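Local coordinates for CG4930 (Drosophila melanogaster, PDB 3ISM), which inhibits endonuclease G by forming a complex with the nuclease, at residues L259-T264 / F297-E302; D116-L119 / D125-R128; P323-D328 / D336-E341. The protein carries 1 engineered substitution. All blocks are in the same frame, centred on the assembly; numbering follows the deposited sequence. Where two conformers were deposited one is given.

Contact 1. Residues L259-T264 / F297-E302; sequences LLFDGT and FNLRDE
The ring of F261, in the C-terminal part of helix 238-261, lies between two aliphatic groups. E302 CG sits over one face, 3.7 Å from the ring centroid and 16° off the ring normal, which makes a CH-pi contact. The CB of the preceding residue, L260, covers the opposite face. At the ring edge, in the ring plane, L299 CD1 reaches F261 CE2 at 3.6 Å, and the same methyl also touches L260 CD1 at 3.8 Å. L299 therefore serves two partners with one branch. With CG anti to the backbone N (chi1 174°), its CD1 reaches the L260 and F261 side chains. This apolar side is the tight one. F261 CE1 also comes within 3.5 Å of the backbone carbonyl E302 O.

The polar side is looser. The E302 chain bends at chi2 (53°), so its methylene stays on the ring while the partly exposed residue's carboxylate, its plane nearly perpendicular to the ring, lies beyond it, with a long, weak ion pair to K306. The contact joins helix 238-261 to helix 290-305, and further helices close over it: A273 and L277 of helix 267-287 meet L260 and L299 respectively, and F311 of helix 309-317 also packs on L260, while K306 and L308, in the loop between helices 290-305 and 309-317, lie against F261.

Contact 2. Residues D116-L119 / D125-R128; sequences DEVL and DFWR
Where helix 104-120 turns through a tight connection into helix 124-132, V118 and L119 pack across the corner between the two helices against F126 and W127. The corner falls in the stretch related to the Ku C-terminal domain, and V118 and W127 bring their backbones closest, with 6.8 Å between V118 CA and W127 CA. V118 spreads its two methyls between the two aromatic residues: CG1 lies 3.8 Å from W127 CB, and CG2 approaches F126 CD2 at the same distance, obliquely to the ring. L119 takes the indole itself. Its CD2 methyl stands over one face of W127, 3.9 Å from the centroid of the five-membered ring and 14° off the normal, a clear CH-pi contact.

F126 and W127 both hold CG anti to the backbone N (chi1 -176° and 170°), which brings F126 CD2 to V118 CG2 and sets the indole face against L119 CD2. A wider pi-type turn runs through 126-128 here. The contact itself is wholly apolar, but the buried indole nitrogen is satisfied, since W127 NE1 gives a hydrogen bond to the carbonyl of H160. Helix 52-75 backs the corner, with F75 on V118 and L74 on F126, while the loop around H160, A161 and C163 covers L119 and W127.

Contact 3. Residues P323-D328 / D336-E341; sequences PSCARD and DPLPFE
P323 and P339 meet ring to ring, sliding past each other in opposite directions, with P323 CB 3.9 Å from P339 CB. Next along the loop, C325 and L338 form the second point of contact: L338 CD2 lies 3.7 Å from C325 SG in the conformer described, one of two deposited, so this approach holds for that rotamer. The same sulfur is 4.1 Å from P339 CD and so faces both the leucine methyl and the proline ring. L338 CD2 also carries R327 CD at 3.9 Å, the arginine crossing the leucine at about a right angle. The arginine lies at the exposed margin, and its chain bends at chi3 (60°), so the aliphatic part stays on the leucine while the guanidinium turns off to a salt bridge with E320.

Segment 323-328 has no regular helix or strand, and 336-339 is loop leading into the weakly bonded helix 340-343; the shapes of both come from turns. P339 is the centre of an inverse gamma turn, closed by a weak bond from F340 N to L338 O. The facing loop makes a beta turn over 325-328, with D328 N bonded to C325 O at 2.8 Å. Its aspartate side chain folds back, and D328 OD1 accepts from C325 N on the syn side, 28° out of the carboxylate plane.

Beyond these turns, N293, I296 and F297 of helix 290-305 pack against P323, and N293 OD1 takes a hydrogen bond from S324 N. The inhibited nuclease is close by: D336 forms a salt bridge with R70 of the CG8862 chain, and the carbonyl oxygen of A326 accepts a hydrogen bond from R134 of that chain.

Contact 2 is the most buried, and contacts 1 and 3 are partly buried. Contacts 1 and 2 both join helices through apolar side chains and CH-pi contacts, whereas contact 3 joins loops through prolines, a cysteine sulfur and a leucine, while hydrogen bonds shape the turns within each segment. Contact 3 alone touches another protein chain, CG8862, through polar groups at its edge. Contacts 1 and 3 lie on the same side of the chain's centre, about 22 Å apart between centres, and meet where F297 CE2 approaches P323 CG at 3.7 Å; helix 290-305 thus serves both. Contact 2 lies on the opposite side, its centre about 101 Å from that of contact 1.

Contact 1. Residues L259-T264 / F297-E302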
ATOM      1  N   LEU C 259      52.144   7.322  -3.964  1.00 33.72           N
ATOM      2  CA  LEU C 259      52.603   6.124  -3.247  1.00 33.21           C
ATOM      3  C   LEU C 259      53.397   5.161  -4.130  1.00 32.95           C
ATOM      4  O   LEU C 259      54.377   4.553  -3.686  1.00 32.75           O
ATOM      5  CB  LEU C 259      51.403   5.381  -2.646  1.00 33.02           C
ATOM      6  CG  LEU C 259      50.776   5.920  -1.355  1.00 33.00           C
ATOM      7  CD1 LEU C 259      49.281   5.575  -1.289  1.00 32.37           C
ATOM      8  CD2 LEU C 259      51.515   5.402  -0.125  1.00 31.76           C
ATOM      9  N   LEU C 260      52.963   5.043  -5.380  1.00 32.60           N
ATOM     10  CA  LEU C 260      53.528   4.097  -6.326  1.00 32.22           C
ATOM     11  C   LEU C 260      54.628   4.684  -7.216  1.00 32.24           C
ATOM     12  O   LEU C 260      55.516   3.956  -7.662  1.00 32.16           O
ATOM     13  CB  LEU C 260      52.410   3.525  -7.206  1.00 32.09           C
ATOM     14  CG  LEU C 260      51.349   2.612  -6.589  1.00 31.17           C
ATOM     15  CD1 LEU C 260      50.295   2.320  -7.628  1.00 30.96           C
ATOM     16  CD2 LEU C 260      51.943   1.316  -6.052  1.00 30.30           C
ATOM     17  N   PHE C 261      54.569   5.988  -7.483  1.00 32.26           N
ATOM     18  CA  PHE C 261      55.436   6.587  -8.502  1.00 32.38           C
ATOM     19  C   PHE C 261      56.275   7.804  -8.080  1.00 32.58           C
ATOM     20  O   PHE C 261      56.806   8.512  -8.941  1.00 32.63           O
ATOM     21  CB  PHE C 261      54.633   6.901  -9.775  1.00 32.25           C
ATOM     22  CG  PHE C 261      53.812   5.746 -10.276  1.00 32.15           C
ATOM     23  CD1 PHE C 261      54.426   4.594 -10.752  1.00 31.98           C
ATOM     24  CD2 PHE C 261      52.424   5.809 -10.267  1.00 32.37           C
ATOM     25  CE1 PHE C 261      53.672   3.522 -11.212  1.00 31.99           C
ATOM     26  CE2 PHE C 261      51.658   4.743 -10.726  1.00 32.12           C
ATOM     27  CZ  PHE C 261      52.284   3.594 -11.198  1.00 32.20           C
ATOM     28  N   ASP C 262      56.409   8.041  -6.774  1.00 32.81           N
ATOM     29  CA  ASP C 262      57.339   9.067  -6.277  1.00 32.99           C
ATOM     30  C   ASP C 262      58.783   8.597  -6.465  1.00 33.08           C
ATOM     31  O   ASP C 262      59.700   9.406  -6.608  1.00 33.00           O
ATOM     32  CB  ASP C 262      57.079   9.402  -4.803  1.00 33.01           C
ATOM     33  CG  ASP C 262      55.924  10.383  -4.612  1.00 33.34           C
ATOM     34  OD1 ASP C 262      55.681  11.220  -5.510  1.00 33.88           O
ATOM     35  OD2 ASP C 262      55.259  10.318  -3.553  1.00 33.21           O
ATOM     36  N   GLY C 263      58.956   7.278  -6.455  1.00 33.21           N
ATOM     37  CA  GLY C 263      60.225   6.624  -6.751  1.00 33.51           C
ATOM     38  C   GLY C 263      59.935   5.153  -6.980  1.00 33.70           C
ATOM     39  O   GLY C 263      59.000   4.808  -7.711  1.00 33.68           O
ATOM     40  N   THR C 264      60.730   4.286  -6.360  1.00 33.85           N
ATOM     41  CA  THR C 264      60.427   2.858  -6.318  1.00 34.08           C
ATOM     42  C   THR C 264      59.710   2.569  -5.001  1.00 34.29           C
ATOM     43  O   THR C 264      60.297   2.723  -3.930  1.00 34.18           O
ATOM     44  CB  THR C 264      61.693   1.989  -6.440  1.00 34.10           C
ATOM     45  OG1 THR C 264      62.447   2.400  -7.585  1.00 34.15           O
ATOM     46  CG2 THR C 264      61.322   0.516  -6.582  1.00 34.13           C
ATOM     47  N   PHE C 297      42.915   1.923 -16.292  1.00 30.94           N
ATOM     48  CA  PHE C 297      43.730   1.533 -17.439  1.00 30.98           C
ATOM     49  C   PHE C 297      45.034   2.317 -17.506  1.00 30.94           C
ATOM     50  O   PHE C 297      46.085   1.752 -17.840  1.00 31.02           O
ATOM     51  CB  PHE C 297      42.957   1.743 -18.739  1.00 31.20           C
ATOM     52  CG  PHE C 297      42.095   0.584 -19.129  1.00 31.43           C
ATOM     53  CD1 PHE C 297      42.614  -0.461 -19.885  1.00 31.64           C
ATOM     54  CD2 PHE C 297      40.756   0.542 -18.757  1.00 32.26           C
ATOM     55  CE1 PHE C 297      41.817  -1.535 -20.257  1.00 31.87           C
ATOM     56  CE2 PHE C 297      39.943  -0.530 -19.123  1.00 32.50           C
ATOM     57  CZ  PHE C 297      40.476  -1.571 -19.875  1.00 32.22           C
ATOM     58  N   ASN C 298      44.957   3.615 -17.203  1.00 30.76           N
ATOM     59  CA  ASN C 298      46.147   4.473 -17.123  1.00 30.76           C
ATOM     60  C   ASN C 298      47.095   4.032 -16.008  1.00 30.49           C
ATOM     61  O   ASN C 298      48.312   3.995 -16.202  1.00 30.10           O
ATOM     62  CB  ASN C 298      45.756   5.943 -16.914  1.00 31.01           C
ATOM     63  CG  ASN C 298      44.916   6.505 -18.053  1.00 31.14           C
ATOM     64  OD1 ASN C 298      43.888   7.140 -17.817  1.00 31.54           O
ATOM     65  ND2 ASN C 298      45.355   6.282 -19.289  1.00 30.68           N
ATOM     66  N   LEU C 299      46.529   3.696 -14.846  1.00 30.24           N
ATOM     67  CA  LEU C 299      47.320   3.216 -13.718  1.00 30.25           C
ATOM     68  C   LEU C 299      48.014   1.889 -14.027  1.00 30.47           C
ATOM     69  O   LEU C 299      49.204   1.736 -13.733  1.00 30.51           O
ATOM     70  CB  LEU C 299      46.482   3.105 -12.446  1.00 29.99           C
ATOM     71  CG  LEU C 299      47.157   2.486 -11.215  1.00 30.02           C
ATOM     72  CD1 LEU C 299      48.340   3.314 -10.754  1.00 30.25           C
ATOM     73  CD2 LEU C 299      46.169   2.307 -10.073  1.00 30.14           C
ATOM     74  N   ARG C 300      47.275   0.950 -14.622  1.00 30.61           N
ATOM     75  CA  ARG C 300      47.835  -0.342 -15.040  1.00 30.63           C
ATOM     76  C   ARG C 300      49.031  -0.183 -15.980  1.00 30.66           C
ATOM     77  O   ARG C 300      50.067  -0.822 -15.786  1.00 30.46           O
ATOM     78  CB  ARG C 300      46.774  -1.210 -15.724  1.00 30.64           C
ATOM     79  CG  ARG C 300      47.356  -2.443 -16.440  1.00 29.85           C
ATOM     80  CD  ARG C 300      46.421  -2.987 -17.495  1.00 27.81           C
ATOM     81  NE  ARG C 300      46.399  -2.134 -18.674  1.00 26.74           N
ATOM     82  CZ  ARG C 300      45.763  -2.424 -19.804  1.00 26.40           C
ATOM     83  NH1 ARG C 300      45.081  -3.558 -19.920  1.00 25.51           N
ATOM     84  NH2 ARG C 300      45.812  -1.571 -20.824  1.00 26.11           N
ATOM     85  N   ASP C 301      48.870   0.672 -16.990  1.00 30.86           N
ATOM     86  CA  ASP C 301      49.925   0.949 -17.975  1.00 30.91           C
ATOM     87  C   ASP C 301      51.176   1.553 -17.334  1.00 30.95           C
ATOM     88  O   ASP C 301      52.296   1.276 -17.763  1.00 30.74           O
ATOM     89  CB  ASP C 301      49.403   1.874 -19.085  1.00 30.77           C
ATOM     90  CG  ASP C 301      48.355   1.208 -19.970  1.00 30.96           C
ATOM     91  OD1 ASP C 301      48.013   0.023 -19.728  1.00 31.77           O
ATOM     92  OD2 ASP C 301      47.865   1.874 -20.910  1.00 29.71           O
ATOM     93  N   GLU C 302      50.974   2.375 -16.307  1.00 31.06           N
ATOM     94  CA  GLU C 302      52.082   2.954 -15.553  1.00 31.29           C
ATOM     95  C   GLU C 302      52.720   1.944 -14.585  1.00 31.11           C
ATOM     96  O   GLU C 302      53.929   1.987 -14.348  1.00 30.89           O
ATOM     97  CB  GLU C 302      51.633   4.224 -14.820  1.00 31.24           C
ATOM     98  CG  GLU C 302      52.779   5.169 -14.428  1.00 32.31           C
ATOM     99  CD  GLU C 302      53.688   5.541 -15.594  1.00 33.45           C
ATOM    100  OE1 GLU C 302      53.173   5.816 -16.701  1.00 33.40           O
ATOM    101  OE2 GLU C 302      54.924   5.563 -15.397  1.00 34.32           O
TER

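Contact 2. Residues D116-L119 / D125-R128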
ATOM      1  N   ASP C 116     -40.234  -9.469  28.122  1.00 27.85           N
ATOM      2  CA  ASP C 116     -41.523  -9.193  28.726  1.00 28.09           C
ATOM      3  C   ASP C 116     -42.306 -10.476  28.964  1.00 28.19           C
ATOM      4  O   ASP C 116     -42.983 -10.591  29.989  1.00 27.57           O
ATOM      5  CB  ASP C 116     -42.311  -8.176  27.904  1.00 28.37           C
ATOM      6  CG  ASP C 116     -41.705  -6.775  27.980  1.00 29.63           C
ATOM      7  OD1 ASP C 116     -40.667  -6.599  28.654  1.00 31.45           O
ATOM      8  OD2 ASP C 116     -42.250  -5.851  27.356  1.00 31.53           O
ATOM      9  N   GLU C 117     -42.159 -11.437  28.042  1.00 28.09           N
ATOM     10  CA  GLU C 117     -42.767 -12.759  28.174  1.00 28.99           C
ATOM     11  C   GLU C 117     -42.077 -13.597  29.254  1.00 29.01           C
ATOM     12  O   GLU C 117     -42.730 -14.325  30.011  1.00 28.87           O
ATOM     13  CB  GLU C 117     -42.747 -13.500  26.832  1.00 28.95           C
ATOM     14  CG  GLU C 117     -43.700 -14.715  26.766  1.00 30.52           C
ATOM     15  CD  GLU C 117     -45.195 -14.359  26.799  1.00 32.48           C
ATOM     16  OE1 GLU C 117     -45.585 -13.216  26.492  1.00 34.26           O
ATOM     17  OE2 GLU C 117     -45.998 -15.245  27.126  1.00 33.33           O
ATOM     18  N   VAL C 118     -40.755 -13.482  29.316  1.00 29.08           N
ATOM     19  CA  VAL C 118     -39.960 -14.144  30.342  1.00 29.18           C
ATOM     20  C   VAL C 118     -40.403 -13.711  31.739  1.00 29.70           C
ATOM     21  O   VAL C 118     -40.602 -14.554  32.613  1.00 30.34           O
ATOM     22  CB  VAL C 118     -38.444 -13.890  30.108  1.00 28.94           C
ATOM     23  CG1 VAL C 118     -37.630 -14.117  31.401  1.00 28.66           C
ATOM     24  CG2 VAL C 118     -37.941 -14.793  28.985  1.00 26.87           C
ATOM     25  N   LEU C 119     -40.618 -12.409  31.921  1.00 29.82           N
ATOM     26  CA  LEU C 119     -40.986 -11.853  33.229  1.00 30.47           C
ATOM     27  C   LEU C 119     -42.427 -12.160  33.645  1.00 31.16           C
ATOM     28  O   LEU C 119     -42.687 -12.471  34.806  1.00 31.78           O
ATOM     29  CB  LEU C 119     -40.726 -10.344  33.263  1.00 29.77           C
ATOM     30  CG  LEU C 119     -39.267  -9.925  33.049  1.00 29.57           C
ATOM     31  CD1 LEU C 119     -39.134  -8.414  33.110  1.00 29.09           C
ATOM     32  CD2 LEU C 119     -38.349 -10.599  34.060  1.00 28.44           C
ATOM     33  N   ASP C 125     -34.837 -17.267  36.705  1.00 32.27           N
ATOM     34  CA  ASP C 125     -33.495 -17.835  36.552  1.00 32.19           C
ATOM     35  C   ASP C 125     -32.977 -17.563  35.146  1.00 31.75           C
ATOM     36  O   ASP C 125     -31.862 -17.070  34.982  1.00 31.83           O
ATOM     37  CB  ASP C 125     -33.462 -19.334  36.863  1.00 32.49           C
ATOM     38  CG  ASP C 125     -33.638 -19.629  38.346  1.00 34.11           C
ATOM     39  OD1 ASP C 125     -33.333 -18.752  39.186  1.00 36.01           O
ATOM     40  OD2 ASP C 125     -34.089 -20.748  38.674  1.00 36.12           O
ATOM     41  N   PHE C 126     -33.796 -17.854  34.137  1.00 31.21           N
ATOM     42  CA  PHE C 126     -33.447 -17.528  32.742  1.00 30.61           C
ATOM     43  C   PHE C 126     -33.186 -16.018  32.558  1.00 30.12           C
ATOM     44  O   PHE C 126     -32.262 -15.636  31.845  1.00 30.45           O
ATOM     45  CB  PHE C 126     -34.528 -18.019  31.772  1.00 30.24           C
ATOM     46  CG  PHE C 126     -34.190 -17.804  30.313  1.00 30.87           C
ATOM     47  CD1 PHE C 126     -33.342 -18.679  29.641  1.00 29.25           C
ATOM     48  CD2 PHE C 126     -34.740 -16.736  29.604  1.00 30.80           C
ATOM     49  CE1 PHE C 126     -33.035 -18.485  28.295  1.00 30.14           C
ATOM     50  CE2 PHE C 126     -34.435 -16.542  28.256  1.00 30.39           C
ATOM     51  CZ  PHE C 126     -33.576 -17.411  27.607  1.00 29.74           C
ATOM     52  N   TRP C 127     -33.984 -15.175  33.210  1.00 29.50           N
ATOM     53  CA  TRP C 127     -33.779 -13.728  33.140  1.00 29.28           C
ATOM     54  C   TRP C 127     -32.421 -13.372  33.738  1.00 29.33           C
ATOM     55  O   TRP C 127     -31.616 -12.749  33.073  1.00 29.42           O
ATOM     56  CB  TRP C 127     -34.925 -12.957  33.813  1.00 28.65           C
ATOM     57  CG  TRP C 127     -34.696 -11.469  34.008  1.00 27.98           C
ATOM     58  CD1 TRP C 127     -34.669 -10.803  35.202  1.00 28.39           C
ATOM     59  CD2 TRP C 127     -34.449 -10.478  32.995  1.00 28.26           C
ATOM     60  NE1 TRP C 127     -34.430  -9.463  35.001  1.00 27.68           N
ATOM     61  CE2 TRP C 127     -34.298  -9.235  33.655  1.00 27.89           C
ATOM     62  CE3 TRP C 127     -34.347 -10.516  31.595  1.00 28.01           C
ATOM     63  CZ2 TRP C 127     -34.050  -8.047  32.966  1.00 27.66           C
ATOM     64  CZ3 TRP C 127     -34.092  -9.335  30.911  1.00 28.25           C
ATOM     65  CH2 TRP C 127     -33.954  -8.116  31.594  1.00 28.16           C
ATOM     66  N   ARG C 128     -32.158 -13.838  34.955  1.00 29.47           N
ATOM     67  CA  ARG C 128     -30.916 -13.538  35.664  1.00 30.28           C
ATOM     68  C   ARG C 128     -29.668 -14.201  35.075  1.00 29.93           C
ATOM     69  O   ARG C 128     -28.648 -13.536  34.876  1.00 29.83           O
ATOM     70  CB  ARG C 128     -31.043 -13.891  37.147  1.00 30.11           C
ATOM     71  CG  ARG C 128     -31.971 -12.968  37.922  1.00 31.38           C
ATOM     72  CD  ARG C 128     -31.905 -13.210  39.425  1.00 32.70           C
ATOM     73  NE  ARG C 128     -32.311 -14.577  39.756  1.00 37.98           N
ATOM     74  CZ  ARG C 128     -33.494 -14.907  40.266  1.00 39.74           C
ATOM     75  NH1 ARG C 128     -34.404 -13.969  40.530  1.00 40.07           N
ATOM     76  NH2 ARG C 128     -33.762 -16.182  40.519  1.00 40.50           N
TER

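Contact 3. Residues P323-D328 / D336-E341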
ATOM      1  N   PRO C 323      38.392  -2.668 -13.998  1.00 30.81           N
ATOM      2  CA  PRO C 323      37.138  -1.982 -14.261  1.00 30.95           C
ATOM      3  C   PRO C 323      35.992  -2.531 -13.421  1.00 30.97           C
ATOM      4  O   PRO C 323      35.946  -3.738 -13.140  1.00 31.06           O
ATOM      5  CB  PRO C 323      36.895  -2.261 -15.748  1.00 30.99           C
ATOM      6  CG  PRO C 323      38.270  -2.358 -16.322  1.00 30.93           C
ATOM      7  CD  PRO C 323      39.071  -3.060 -15.249  1.00 31.11           C
ATOM      8  N   SER C 324      35.099  -1.643 -12.988  1.00 30.81           N
ATOM      9  CA  SER C 324      33.903  -2.063 -12.255  1.00 30.68           C
ATOM     10  C   SER C 324      32.965  -2.835 -13.178  1.00 30.34           C
ATOM     11  O   SER C 324      32.869  -2.509 -14.367  1.00 30.36           O
ATOM     12  CB  SER C 324      33.190  -0.850 -11.683  1.00 30.60           C
ATOM     13  OG  SER C 324      32.138  -1.238 -10.820  1.00 31.82           O
ATOM     14  N   CYS C 325      32.281  -3.846 -12.633  1.00 30.16           N
ATOM     15  CA  CYS C 325      31.373  -4.677 -13.432  0.50 29.64           C
ATOM     16  C   CYS C 325      30.243  -5.308 -12.606  1.00 30.01           C
ATOM     17  O   CYS C 325      30.083  -4.997 -11.416  1.00 30.12           O
ATOM     18  CB  CYS C 325      32.158  -5.738 -14.223  0.50 29.70           C
ATOM     19  SG  CYS C 325      32.839  -7.063 -13.239  0.50 27.18           S
ATOM     20  N   ALA C 326      29.443  -6.174 -13.246  1.00 29.79           N
ATOM     21  CA  ALA C 326      28.266  -6.799 -12.605  1.00 29.72           C
ATOM     22  C   ALA C 326      28.629  -7.657 -11.405  1.00 29.82           C
ATOM     23  O   ALA C 326      27.758  -8.093 -10.651  1.00 29.66           O
ATOM     24  CB  ALA C 326      27.459  -7.624 -13.611  1.00 29.66           C
ATOM     25  N   ARG C 327      29.920  -7.903 -11.242  1.00 29.81           N
ATOM     26  CA  ARG C 327      30.413  -8.659 -10.115  1.00 30.25           C
ATOM     27  C   ARG C 327      30.396  -7.779  -8.880  1.00 30.33           C
ATOM     28  O   ARG C 327      30.201  -8.276  -7.767  1.00 30.09           O
ATOM     29  CB  ARG C 327      31.829  -9.174 -10.400  1.00 30.48           C
ATOM     30  CG  ARG C 327      31.858 -10.300 -11.439  1.00 30.66           C
ATOM     31  CD  ARG C 327      33.275 -10.681 -11.860  1.00 30.63           C
ATOM     32  NE  ARG C 327      34.123 -11.147 -10.759  1.00 30.91           N
ATOM     33  CZ  ARG C 327      34.054 -12.354 -10.199  1.00 31.72           C
ATOM     34  NH1 ARG C 327      33.159 -13.244 -10.618  1.00 30.98           N
ATOM     35  NH2 ARG C 327      34.894 -12.679  -9.224  1.00 32.20           N
ATOM     36  N   ASP C 328      30.583  -6.472  -9.089  1.00 30.45           N
ATOM     37  CA  ASP C 328      30.769  -5.543  -7.974  1.00 30.90           C
ATOM     38  C   ASP C 328      29.729  -4.417  -7.860  1.00 30.71           C
ATOM     39  O   ASP C 328      29.639  -3.759  -6.813  1.00 31.08           O
ATOM     40  CB  ASP C 328      32.208  -4.976  -7.954  1.00 31.25           C
ATOM     41  CG  ASP C 328      32.546  -4.132  -9.188  1.00 32.52           C
ATOM     42  OD1 ASP C 328      32.845  -4.702 -10.262  1.00 32.07           O
ATOM     43  OD2 ASP C 328      32.542  -2.882  -9.071  1.00 35.34           O
ATOM     44  N   ASP C 336      26.013  -7.633 -19.923  1.00 30.61           N
ATOM     45  CA  ASP C 336      27.193  -6.776 -20.045  1.00 31.21           C
ATOM     46  C   ASP C 336      28.489  -7.592 -20.176  1.00 31.60           C
ATOM     47  O   ASP C 336      28.641  -8.628 -19.514  1.00 31.59           O
ATOM     48  CB  ASP C 336      27.267  -5.805 -18.863  1.00 30.97           C
ATOM     49  CG  ASP C 336      26.111  -4.821 -18.852  1.00 31.57           C
ATOM     50  OD1 ASP C 336      25.678  -4.398 -19.945  1.00 31.43           O
ATOM     51  OD2 ASP C 336      25.631  -4.465 -17.755  1.00 32.19           O
ATOM     52  N   PRO C 337      29.415  -7.132 -21.047  1.00 31.88           N
ATOM     53  CA  PRO C 337      30.680  -7.846 -21.259  1.00 32.10           C
ATOM     54  C   PRO C 337      31.644  -7.656 -20.090  1.00 32.16           C
ATOM     55  O   PRO C 337      31.879  -6.520 -19.662  1.00 32.19           O
ATOM     56  CB  PRO C 337      31.244  -7.201 -22.533  1.00 32.07           C
ATOM     57  CG  PRO C 337      30.645  -5.827 -22.570  1.00 31.93           C
ATOM     58  CD  PRO C 337      29.310  -5.914 -21.877  1.00 31.85           C
ATOM     59  N   LEU C 338      32.182  -8.758 -19.576  1.00 32.20           N
ATOM     60  CA  LEU C 338      33.136  -8.700 -18.469  1.00 32.59           C
ATOM     61  C   LEU C 338      34.501  -8.177 -18.955  1.00 32.81           C
ATOM     62  O   LEU C 338      34.854  -8.355 -20.128  1.00 32.59           O
ATOM     63  CB  LEU C 338      33.267 -10.078 -17.802  1.00 32.62           C
ATOM     64  CG  LEU C 338      32.101 -10.554 -16.920  1.00 32.68           C
ATOM     65  CD1 LEU C 338      32.052 -12.075 -16.843  1.00 32.54           C
ATOM     66  CD2 LEU C 338      32.163  -9.953 -15.525  1.00 32.05           C
ATOM     67  N   PRO C 339      35.278  -7.532 -18.059  1.00 33.05           N
ATOM     68  CA  PRO C 339      36.526  -6.920 -18.499  1.00 33.21           C
ATOM     69  C   PRO C 339      37.721  -7.882 -18.426  1.00 33.32           C
ATOM     70  O   PRO C 339      38.692  -7.611 -17.709  1.00 33.53           O
ATOM     71  CB  PRO C 339      36.701  -5.757 -17.518  1.00 33.00           C
ATOM     72  CG  PRO C 339      35.995  -6.208 -16.258  1.00 33.45           C
ATOM     73  CD  PRO C 339      35.068  -7.347 -16.610  1.00 33.16           C
ATOM     74  N   PHE C 340      37.648  -8.987 -19.168  1.00 33.27           N
ATOM     75  CA  PHE C 340      38.717  -9.987 -19.172  1.00 33.42           C
ATOM     76  C   PHE C 340      40.014  -9.376 -19.690  1.00 33.25           C
ATOM     77  O   PHE C 340      41.087  -9.608 -19.128  1.00 33.25           O
ATOM     78  CB  PHE C 340      38.352 -11.195 -20.048  1.00 33.84           C
ATOM     79  CG  PHE C 340      37.112 -11.928 -19.614  1.00 34.26           C
ATOM     80  CD1 PHE C 340      37.096 -12.667 -18.434  1.00 35.19           C
ATOM     81  CD2 PHE C 340      35.968 -11.907 -20.409  1.00 35.43           C
ATOM     82  CE1 PHE C 340      35.943 -13.356 -18.033  1.00 36.10           C
ATOM     83  CE2 PHE C 340      34.809 -12.598 -20.026  1.00 36.00           C
ATOM     84  CZ  PHE C 340      34.797 -13.324 -18.835  1.00 35.48           C
ATOM     85  N   GLU C 341      39.879  -8.573 -20.746  1.00 33.06           N
ATOM     86  CA  GLU C 341      40.996  -8.024 -21.525  1.00 33.09           C
ATOM     87  C   GLU C 341      41.940  -7.128 -20.717  1.00 32.70           C
ATOM     88  O   GLU C 341      43.144  -7.095 -20.989  1.00 32.59           O
ATOM     89  CB  GLU C 341      40.481  -7.256 -22.764  1.00 33.29           C
ATOM     90  CG  GLU C 341      39.197  -7.810 -23.425  1.00 34.14           C
ATOM     91  CD  GLU C 341      37.905  -7.426 -22.673  1.00 35.74           C
ATOM     92  OE1 GLU C 341      37.809  -6.291 -22.143  1.00 35.45           O
ATOM     93  OE2 GLU C 341      36.978  -8.265 -22.615  1.00 36.15           O
TER